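Local coordinates for type IV pilus biogenesis factor PilY1 (Pseudomonas aeruginosa, PDB 3HX6), which primes type IV pilus assembly, stabilises assembled fibres, probably by opposing retraction, and supports calcium-dependent twitching motility and adhesion to host cells, at residues T245-G250 and D272-L277; S194-T199 and N214-M219; N478-L483 and T522-L527. The protein carries 3 engineered substitutions. All coordinates share one frame; numbering follows the deposited sequence.

In the fold
In this C-terminal part of PilY1, contacts 1 and 2 repeat one theme in successive blades of the beta-propeller: the segment entering a blade's first strand packs against the turn between its second and third strands. Their centres lie about 12 Å apart and they touch, Leu273 CD2 of contact 1 meeting Tyr216 CE1 of contact 2 at 3.3 Å. The calcium ion bound by Asp258, Asn260, Asp262, Val264 and Asp266 sits in the loop between strands 251-257 and 267-272 of contact 1's blade, away from the contacts themselves. Contact 3 is a strand pairing in a different sheet, its centre about 28 Å from that of contact 1 and about 26 Å from that of contact 2.

Contact 1 of 3, residues T245-G250 and D272-L277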
loop_
_atom_site.group_PDB
_atom_site.type_symbol
_atom_site.label_atom_id
_atom_site.label_comp_id
_atom_site.label_asym_id
_atom_site.label_seq_id
_atom_site.Cartn_x
_atom_site.Cartn_y
_atom_site.Cartn_z
ATOM N N THR A 245 -10.898 -46.541 -1.871
ATOM C CA THR A 245 -11.956 -46.886 -0.921
ATOM C C THR A 245 -11.516 -47.767 0.242
ATOM O O THR A 245 -10.455 -48.395 0.203
ATOM C CB THR A 245 -13.139 -47.572 -1.632
ATOM O OG1 THR A 245 -12.683 -48.760 -2.290
ATOM C CG2 THR A 245 -13.755 -46.632 -2.663
ATOM N N GLY A 246 -12.341 -47.803 1.284
ATOM C CA GLY A 246 -12.020 -48.601 2.453
ATOM C C GLY A 246 -10.883 -48.002 3.260
ATOM O O GLY A 246 -10.424 -48.592 4.244
ATOM N N VAL A 247 -10.414 -46.833 2.833
ATOM C CA VAL A 247 -9.334 -46.127 3.523
ATOM C C VAL A 247 -9.849 -44.732 3.872
ATOM O O VAL A 247 -10.384 -44.035 3.020
ATOM C CB VAL A 247 -8.068 -46.003 2.625
ATOM C CG1 VAL A 247 -7.083 -45.006 3.231
ATOM C CG2 VAL A 247 -7.396 -47.364 2.487
ATOM N N PRO A 248 -9.697 -44.311 5.133
ATOM C CA PRO A 248 -10.169 -42.986 5.546
ATOM C C PRO A 248 -9.797 -41.870 4.568
ATOM O O PRO A 248 -8.679 -41.833 4.052
ATOM C CB PRO A 248 -9.504 -42.794 6.905
ATOM C CG PRO A 248 -9.448 -44.193 7.442
ATOM C CD PRO A 248 -8.990 -44.987 6.237
ATOM N N ASN A 249 -10.748 -40.979 4.304
ATOM C CA ASN A 249 -10.504 -39.846 3.421
ATOM C C ASN A 249 -11.333 -38.653 3.889
ATOM O O ASN A 249 -12.220 -38.789 4.733
ATOM C CB ASN A 249 -10.854 -40.177 1.963
ATOM C CG ASN A 249 -10.104 -39.288 0.967
ATOM O OD1 ASN A 249 -9.323 -38.422 1.365
ATOM N ND2 ASN A 249 -10.334 -39.505 -0.330
ATOM N N GLY A 250 -11.027 -37.490 3.325
ATOM C CA GLY A 250 -11.715 -36.258 3.660
ATOM C C GLY A 250 -11.131 -35.212 2.732
ATOM O O GLY A 250 -9.928 -35.239 2.461
ATOM N N ASP A 272 -6.826 -34.107 -0.654
ATOM C CA ASP A 272 -7.581 -34.819 0.363
ATOM C C ASP A 272 -6.626 -35.563 1.303
ATOM O O ASP A 272 -5.408 -35.530 1.111
ATOM C CB ASP A 272 -8.596 -35.773 -0.287
ATOM C CG ASP A 272 -7.942 -36.912 -1.054
ATOM O OD1 ASP A 272 -8.667 -37.582 -1.830
ATOM O OD2 ASP A 272 -6.724 -37.148 -0.885
ATOM N N LEU A 273 -7.176 -36.209 2.326
ATOM C CA LEU A 273 -6.361 -36.939 3.288
ATOM C C LEU A 273 -5.595 -38.080 2.641
ATOM O O LEU A 273 -4.596 -38.546 3.179
ATOM C CB LEU A 273 -7.234 -37.495 4.419
ATOM C CG LEU A 273 -7.937 -36.457 5.299
ATOM C CD1 LEU A 273 -8.763 -37.161 6.368
ATOM C CD2 LEU A 273 -6.897 -35.543 5.940
ATOM N N GLN A 274 -6.063 -38.522 1.479
ATOM C CA GLN A 274 -5.416 -39.620 0.769
ATOM C C GLN A 274 -4.278 -39.179 -0.129
ATOM O O GLN A 274 -3.593 -40.012 -0.725
ATOM C CB GLN A 274 -6.443 -40.390 -0.054
ATOM C CG GLN A 274 -7.185 -41.441 0.748
ATOM C CD GLN A 274 -8.264 -42.121 -0.055
ATOM O OE1 GLN A 274 -8.250 -42.088 -1.286
ATOM N NE2 GLN A 274 -9.204 -42.761 0.635
ATOM N N GLY A 275 -4.079 -37.871 -0.230
ATOM C CA GLY A 275 -3.013 -37.354 -1.065
ATOM C C GLY A 275 -3.424 -37.090 -2.497
ATOM O O GLY A 275 -2.581 -36.787 -3.342
ATOM N N ASN A 276 -4.714 -37.208 -2.791
ATOM C CA ASN A 276 -5.181 -36.952 -4.146
ATOM C C ASN A 276 -5.430 -35.462 -4.324
ATOM O O ASN A 276 -6.008 -34.824 -3.449
ATOM C CB ASN A 276 -6.487 -37.697 -4.417
ATOM C CG ASN A 276 -6.355 -39.183 -4.208
ATOM O OD1 ASN A 276 -5.652 -39.863 -4.955
ATOM N ND2 ASN A 276 -7.024 -39.698 -3.178
ATOM N N LEU A 277 -4.988 -34.906 -5.448
ATOM C CA LEU A 277 -5.226 -33.493 -5.729
ATOM C C LEU A 277 -6.351 -33.511 -6.760
ATOM O O LEU A 277 -6.145 -33.869 -7.924
ATOM C CB LEU A 277 -3.970 -32.828 -6.306
ATOM C CG LEU A 277 -3.912 -31.291 -6.376
ATOM C CD1 LEU A 277 -5.011 -30.760 -7.288
ATOM C CD2 LEU A 277 -4.039 -30.705 -4.977
#
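The type I beta turn from Asp272 to Gly275, which joins the second and third strands of a propeller blade, is met by Asn249 and its neighbours in the loop leading into strand 251-257. Leu273 N donates to Gly250 O at 2.9 Å, and the Leu273 side chain lies against the Gly250 backbone, with CD1 3.8 Å from Gly250 N. The Asn249 amide is used at both ends. With CG roughly opposite the backbone N (chi1 -156°), the amide is carried to the Asp272 carboxylate, and ND2 gives a nearly straight bond of 3.0 Å to Asp272 OD1. The donor arrives from above the carboxylate plane, which leaves the syn lone pair of that oxygen to Asn276 ND2, also at 3.0 Å. Trp278 NE1 donates to the same OD1, so three N-H groups grip a single oxygen. The other oxygen, OD2, accepts from Asn276 N at 2.8 Å, the donor standing above the carboxylate plane. In this blade hairpin the buried carboxylate of Asp272 ties the turn together and also presents an acceptor to the incoming loop. Gln274 follows another route. Its amide stacks on that of Asn249, the planes 15° apart, with CD 3.3 Å from Asn249 ND2. The extended chain brings NE2 within a weak bond, 3.0 Å, of Val247 O, while Arg244 O takes a hydrogen bond from the same nitrogen. Asn249 OD1 accepts weak bonds from Gly250 N and Gln274 N. Ser317 OG, at the end of strand 307-317, hydrogen-bonds with Asn276 OD1.

Contact 2 of 3, residues S194-T199 and N214-M219; sequences SFPKPT and NGYSSM. Engineered in segment 214-219: Met219 (natural residue Leu).
The backbones of Ser194 and Gly215 come closest, their CA atoms 4.6 Å apart, where the two irregular segments pass each other. Gly215 has positive phi (95°) and lacks a side chain, which lets the chain at Ser194 and the ring of Pro196 come up against it: Pro196 CG and CD both lie 3.8 Å from Gly215 CA. Beyond this glycine the chain turns to present Tyr216. Its CG stands beside the backbone N and opposite the carbonyl carbon (chi1 -41°), a setting that carries the ring back toward the 194-199 segment. There successive ring atoms find partners. Tyr216 CD2 touches Phe195 CD2 at 3.8 Å, Tyr216 CE2 meets Phe195 CB at 3.8 Å, and Tyr216 CZ lies 4.2 Å from Pro196 CG. The two aromatic side chains cross at a slant, and both rings also meet Phe353. All of this is apolar packing; the polar end of the tyrosine is satisfied elsewhere, its OH hydrogen-bonding with Ser252 OG at the start of the next blade. Asn214, turned away from Ser194, likewise spends its amide on Leu251 N and other backbone groups nearby. In this beta-propeller the lead-in to the first strand of a blade, 199-202, rests on the loop joining strands 208-213 and 223-229, and that loop in turn reaches the neighbouring blade.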
loop_
_atom_site.group_PDB
_atom_site.type_symbol
_atom_site.label_atom_id
_atom_site.label_comp_id
_atom_site.label_asym_id
_atom_site.label_seq_id
_atom_site.Cartn_x
_atom_site.Cartn_y
_atom_site.Cartn_z
ATOM N N SER A 194 -14.492 -29.764 10.269
ATOM C CA SER A 194 -14.181 -28.753 9.285
ATOM C C SER A 194 -12.919 -27.931 9.433
ATOM O O SER A 194 -12.960 -26.707 9.562
ATOM C CB SER A 194 -15.395 -27.850 9.130
ATOM O OG SER A 194 -16.496 -28.627 8.680
ATOM N N PHE A 195 -11.786 -28.615 9.392
ATOM C CA PHE A 195 -10.499 -27.950 9.461
ATOM C C PHE A 195 -10.218 -27.223 8.144
ATOM O O PHE A 195 -9.506 -26.221 8.124
ATOM C CB PHE A 195 -9.401 -28.979 9.730
ATOM C CG PHE A 195 -9.417 -29.522 11.126
ATOM C CD1 PHE A 195 -8.781 -28.835 12.158
ATOM C CD2 PHE A 195 -10.073 -30.712 11.417
ATOM C CE1 PHE A 195 -8.795 -29.328 13.456
ATOM C CE2 PHE A 195 -10.095 -31.212 12.718
ATOM C CZ PHE A 195 -9.453 -30.519 13.737
ATOM N N PRO A 196 -10.773 -27.719 7.020
ATOM C CA PRO A 196 -10.513 -27.035 5.752
ATOM C C PRO A 196 -10.949 -25.577 5.782
ATOM O O PRO A 196 -11.942 -25.237 6.412
ATOM C CB PRO A 196 -11.332 -27.844 4.747
ATOM C CG PRO A 196 -11.316 -29.220 5.329
ATOM C CD PRO A 196 -11.574 -28.936 6.792
ATOM N N LYS A 197 -10.192 -24.725 5.106
ATOM C CA LYS A 197 -10.523 -23.312 5.025
ATOM C C LYS A 197 -11.435 -23.130 3.819
ATOM O O LYS A 197 -11.062 -23.439 2.687
ATOM C CB LYS A 197 -9.265 -22.468 4.839
ATOM C CG LYS A 197 -8.350 -22.441 6.048
ATOM C CD LYS A 197 -7.280 -21.367 5.894
ATOM C CE LYS A 197 -6.430 -21.265 7.150
ATOM N NZ LYS A 197 -5.647 -19.993 7.186
ATOM N N PRO A 198 -12.649 -22.626 4.045
ATOM C CA PRO A 198 -13.556 -22.439 2.917
ATOM C C PRO A 198 -13.220 -21.210 2.090
ATOM O O PRO A 198 -12.514 -20.304 2.547
ATOM C CB PRO A 198 -14.916 -22.315 3.596
ATOM C CG PRO A 198 -14.573 -21.591 4.860
ATOM C CD PRO A 198 -13.304 -22.284 5.320
ATOM N N THR A 199 -13.716 -21.200 0.860
ATOM C CA THR A 199 -13.543 -20.063 -0.030
ATOM C C THR A 199 -14.958 -19.564 -0.280
ATOM O O THR A 199 -15.894 -20.357 -0.395
ATOM C CB THR A 199 -12.900 -20.457 -1.385
ATOM O OG1 THR A 199 -11.493 -20.676 -1.209
ATOM C CG2 THR A 199 -13.097 -19.344 -2.418
ATOM N N ASN A 214 -15.276 -31.311 2.622
ATOM C CA ASN A 214 -16.176 -31.841 3.646
ATOM C C ASN A 214 -15.472 -32.038 4.984
ATOM O O ASN A 214 -16.111 -32.197 6.025
ATOM C CB ASN A 214 -16.798 -33.161 3.186
ATOM C CG ASN A 214 -15.792 -34.294 3.113
ATOM O OD1 ASN A 214 -14.732 -34.161 2.505
ATOM N ND2 ASN A 214 -16.130 -35.424 3.728
ATOM N N GLY A 215 -14.150 -32.025 4.978
ATOM C CA GLY A 215 -13.472 -32.193 6.248
ATOM C C GLY A 215 -13.056 -33.618 6.553
ATOM O O GLY A 215 -13.173 -34.508 5.716
ATOM N N TYR A 216 -12.620 -33.842 7.785
ATOM C CA TYR A 216 -12.102 -35.146 8.162
ATOM C C TYR A 216 -12.919 -35.968 9.146
ATOM O O TYR A 216 -13.641 -35.433 9.979
ATOM C CB TYR A 216 -10.683 -34.940 8.691
ATOM C CG TYR A 216 -9.905 -33.929 7.870
ATOM C CD1 TYR A 216 -9.896 -34.001 6.479
ATOM C CD2 TYR A 216 -9.164 -32.918 8.478
ATOM C CE1 TYR A 216 -9.170 -33.098 5.711
ATOM C CE2 TYR A 216 -8.430 -32.006 7.716
ATOM C CZ TYR A 216 -8.440 -32.108 6.331
ATOM O OH TYR A 216 -7.705 -31.242 5.557
ATOM N N SER A 217 -12.782 -37.286 9.028
ATOM C CA SER A 217 -13.474 -38.236 9.887
ATOM C C SER A 217 -14.984 -38.113 9.795
ATOM O O SER A 217 -15.683 -38.224 10.803
ATOM C CB SER A 217 -13.033 -38.055 11.342
ATOM O OG SER A 217 -11.626 -38.172 11.452
ATOM N N SER A 218 -15.490 -37.866 8.592
ATOM C CA SER A 218 -16.928 -37.771 8.404
ATOM C C SER A 218 -17.472 -39.191 8.562
ATOM O O SER A 218 -16.706 -40.157 8.530
ATOM C CB SER A 218 -17.257 -37.214 7.012
ATOM O OG SER A 218 -16.696 -38.004 5.979
ATOM N N MET A 219 -18.785 -39.306 8.730
ATOM C CA MET A 219 -19.461 -40.588 8.927
ATOM C C MET A 219 -18.944 -41.768 8.099
ATOM O O MET A 219 -18.645 -42.828 8.647
ATOM C CB MET A 219 -20.961 -40.427 8.669
ATOM C CG MET A 219 -21.796 -41.640 9.063
ATOM S SD MET A 219 -21.838 -41.930 10.857
ATOM C CE MET A 219 -20.435 -43.037 11.080
#

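Contact 3 of 3, residues N478-L483 and T522-L527; sequences NWTYGL and TEQKGL
Glu523 sits opposite Trp479 as a non-hydrogen-bonded pair of two antiparallel strands, and its side chain can be followed outward across the indole. CB rests over the face of the six-membered ring, 3.7 Å from its centroid and only 11° off the ring normal, a CH-pi contact. With CG opposite the backbone N (chi1 -179°), the chain then runs on extended; CG passes 3.7 Å from Asn478 O. The carboxylate at the end is inclined 31° to the indole plane. There OE2 approaches Trp479 NE1 no closer than 4.0 Å, while OE1 has its hydrogen bond with Thr411 OG1 on strand 408-415, the strand on the other side of 521-524. The indole also makes a cation-pi contact with Arg413. Around this pair the backbones are laced together: Thr480 and Thr522 bond N to O in both directions, each at 2.9 Å, and Gln524 N donates to Asn478 O. The opposite face of the sheet carries a polar link instead. Thr480 OG1 donates a hydrogen bond to Gln524 OE1 at 2.6 Å, short for such a bond, and Ser544 OG adds a weak one. The chemistry thus differs from face to face: aliphatic carbon on an aromatic ring beside Glu523, and next to Gln524 a short hydroxyl-to-amide bond that holds Gln524 OE1 toward Thr480.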
loop_
_atom_site.group_PDB
_atom_site.type_symbol
_atom_site.label_atom_id
_atom_site.label_comp_id
_atom_site.label_asym_id
_atom_site.label_seq_id
_atom_site.Cartn_x
_atom_site.Cartn_y
_atom_site.Cartn_z
ATOM N N ASN A 478 8.913 -22.773 12.405
ATOM C CA ASN A 478 8.369 -22.363 11.124
ATOM C C ASN A 478 9.389 -21.857 10.129
ATOM O O ASN A 478 10.256 -21.045 10.457
ATOM C CB ASN A 478 7.314 -21.279 11.335
ATOM C CG ASN A 478 6.064 -21.802 12.011
ATOM O OD1 ASN A 478 5.453 -21.106 12.814
ATOM N ND2 ASN A 478 5.667 -23.027 11.676
ATOM N N TRP A 479 9.264 -22.341 8.900
ATOM C CA TRP A 479 10.133 -21.928 7.816
ATOM C C TRP A 479 9.299 -21.299 6.712
ATOM O O TRP A 479 8.331 -21.894 6.237
ATOM C CB TRP A 479 10.910 -23.117 7.252
ATOM C CG TRP A 479 12.091 -23.487 8.071
ATOM C CD1 TRP A 479 12.116 -24.313 9.154
ATOM C CD2 TRP A 479 13.429 -23.008 7.898
ATOM N NE1 TRP A 479 13.390 -24.382 9.668
ATOM C CE2 TRP A 479 14.215 -23.589 8.915
ATOM C CE3 TRP A 479 14.038 -22.142 6.981
ATOM C CZ2 TRP A 479 15.586 -23.335 9.040
ATOM C CZ3 TRP A 479 15.399 -21.888 7.105
ATOM C CH2 TRP A 479 16.159 -22.486 8.130
ATOM N N THR A 480 9.675 -20.087 6.322
ATOM C CA THR A 480 8.996 -19.363 5.259
ATOM C C THR A 480 9.846 -19.515 4.007
ATOM O O THR A 480 11.052 -19.287 4.046
ATOM C CB THR A 480 8.877 -17.860 5.587
ATOM O OG1 THR A 480 8.104 -17.692 6.779
ATOM C CG2 THR A 480 8.203 -17.115 4.442
ATOM N N TYR A 481 9.223 -19.909 2.903
ATOM C CA TYR A 481 9.945 -20.092 1.649
ATOM C C TYR A 481 9.412 -19.212 0.533
ATOM O O TYR A 481 8.234 -18.876 0.496
ATOM C CB TYR A 481 9.860 -21.549 1.170
ATOM C CG TYR A 481 10.473 -22.591 2.086
ATOM C CD1 TYR A 481 9.698 -23.255 3.038
ATOM C CD2 TYR A 481 11.820 -22.937 1.976
ATOM C CE1 TYR A 481 10.246 -24.246 3.857
ATOM C CE2 TYR A 481 12.385 -23.925 2.790
ATOM C CZ TYR A 481 11.591 -24.575 3.726
ATOM O OH TYR A 481 12.141 -25.551 4.528
ATOM N N GLY A 482 10.304 -18.858 -0.382
ATOM C CA GLY A 482 9.944 -18.071 -1.546
ATOM C C GLY A 482 10.581 -18.861 -2.674
ATOM O O GLY A 482 11.807 -18.847 -2.822
ATOM N N LEU A 483 9.774 -19.572 -3.456
ATOM C CA LEU A 483 10.319 -20.394 -4.533
ATOM C C LEU A 483 9.822 -20.007 -5.915
ATOM O O LEU A 483 8.829 -19.295 -6.057
ATOM C CB LEU A 483 9.984 -21.878 -4.282
ATOM C CG LEU A 483 10.501 -22.492 -2.974
ATOM C CD1 LEU A 483 9.873 -23.851 -2.744
ATOM C CD2 LEU A 483 12.018 -22.608 -3.018
ATOM N N THR A 522 13.799 -19.146 5.086
ATOM C CA THR A 522 14.289 -18.548 6.316
ATOM C C THR A 522 13.353 -18.915 7.464
ATOM O O THR A 522 12.127 -18.926 7.310
ATOM C CB THR A 522 14.395 -17.010 6.209
ATOM O OG1 THR A 522 14.939 -16.486 7.426
ATOM C CG2 THR A 522 13.038 -16.387 5.964
ATOM N N GLU A 523 13.952 -19.231 8.607
ATOM C CA GLU A 523 13.223 -19.619 9.805
ATOM C C GLU A 523 12.633 -18.386 10.486
ATOM O O GLU A 523 13.341 -17.408 10.718
ATOM C CB GLU A 523 14.182 -20.352 10.747
ATOM C CG GLU A 523 13.585 -20.863 12.044
ATOM C CD GLU A 523 14.596 -21.644 12.866
ATOM O OE1 GLU A 523 15.681 -21.096 13.162
ATOM O OE2 GLU A 523 14.310 -22.809 13.209
ATOM N N GLN A 524 11.338 -18.426 10.796
ATOM C CA GLN A 524 10.673 -17.297 11.454
ATOM C C GLN A 524 10.057 -17.651 12.811
ATOM O O GLN A 524 9.769 -18.813 13.097
ATOM C CB GLN A 524 9.593 -16.699 10.543
ATOM C CG GLN A 524 10.143 -15.864 9.393
ATOM C CD GLN A 524 9.086 -14.979 8.742
ATOM O OE1 GLN A 524 8.131 -15.468 8.138
ATOM N NE2 GLN A 524 9.257 -13.666 8.869
ATOM N N LYS A 525 9.855 -16.628 13.638
ATOM C CA LYS A 525 9.292 -16.797 14.977
ATOM C C LYS A 525 7.938 -17.498 15.027
ATOM O O LYS A 525 7.272 -17.677 14.002
ATOM C CB LYS A 525 9.179 -15.441 15.682
ATOM C CG LYS A 525 10.497 -14.914 16.235
ATOM C CD LYS A 525 10.297 -13.599 16.981
ATOM C CE LYS A 525 11.574 -13.151 17.683
ATOM N NZ LYS A 525 12.720 -13.004 16.741
ATOM N N GLY A 526 7.555 -17.883 16.244
ATOM C CA GLY A 526 6.303 -18.577 16.501
ATOM C C GLY A 526 5.211 -18.467 15.459
ATOM O O GLY A 526 4.956 -17.394 14.910
ATOM N N LEU A 527 4.555 -19.593 15.205
ATOM C CA LEU A 527 3.474 -19.684 14.227
ATOM C C LEU A 527 2.608 -18.438 14.114
ATOM O O LEU A 527 2.308 -17.777 15.110
ATOM C CB LEU A 527 2.583 -20.888 14.546
ATOM C CG LEU A 527 3.183 -22.280 14.327
ATOM C CD1 LEU A 527 4.394 -22.509 15.219
ATOM C CD2 LEU A 527 2.120 -23.306 14.618
#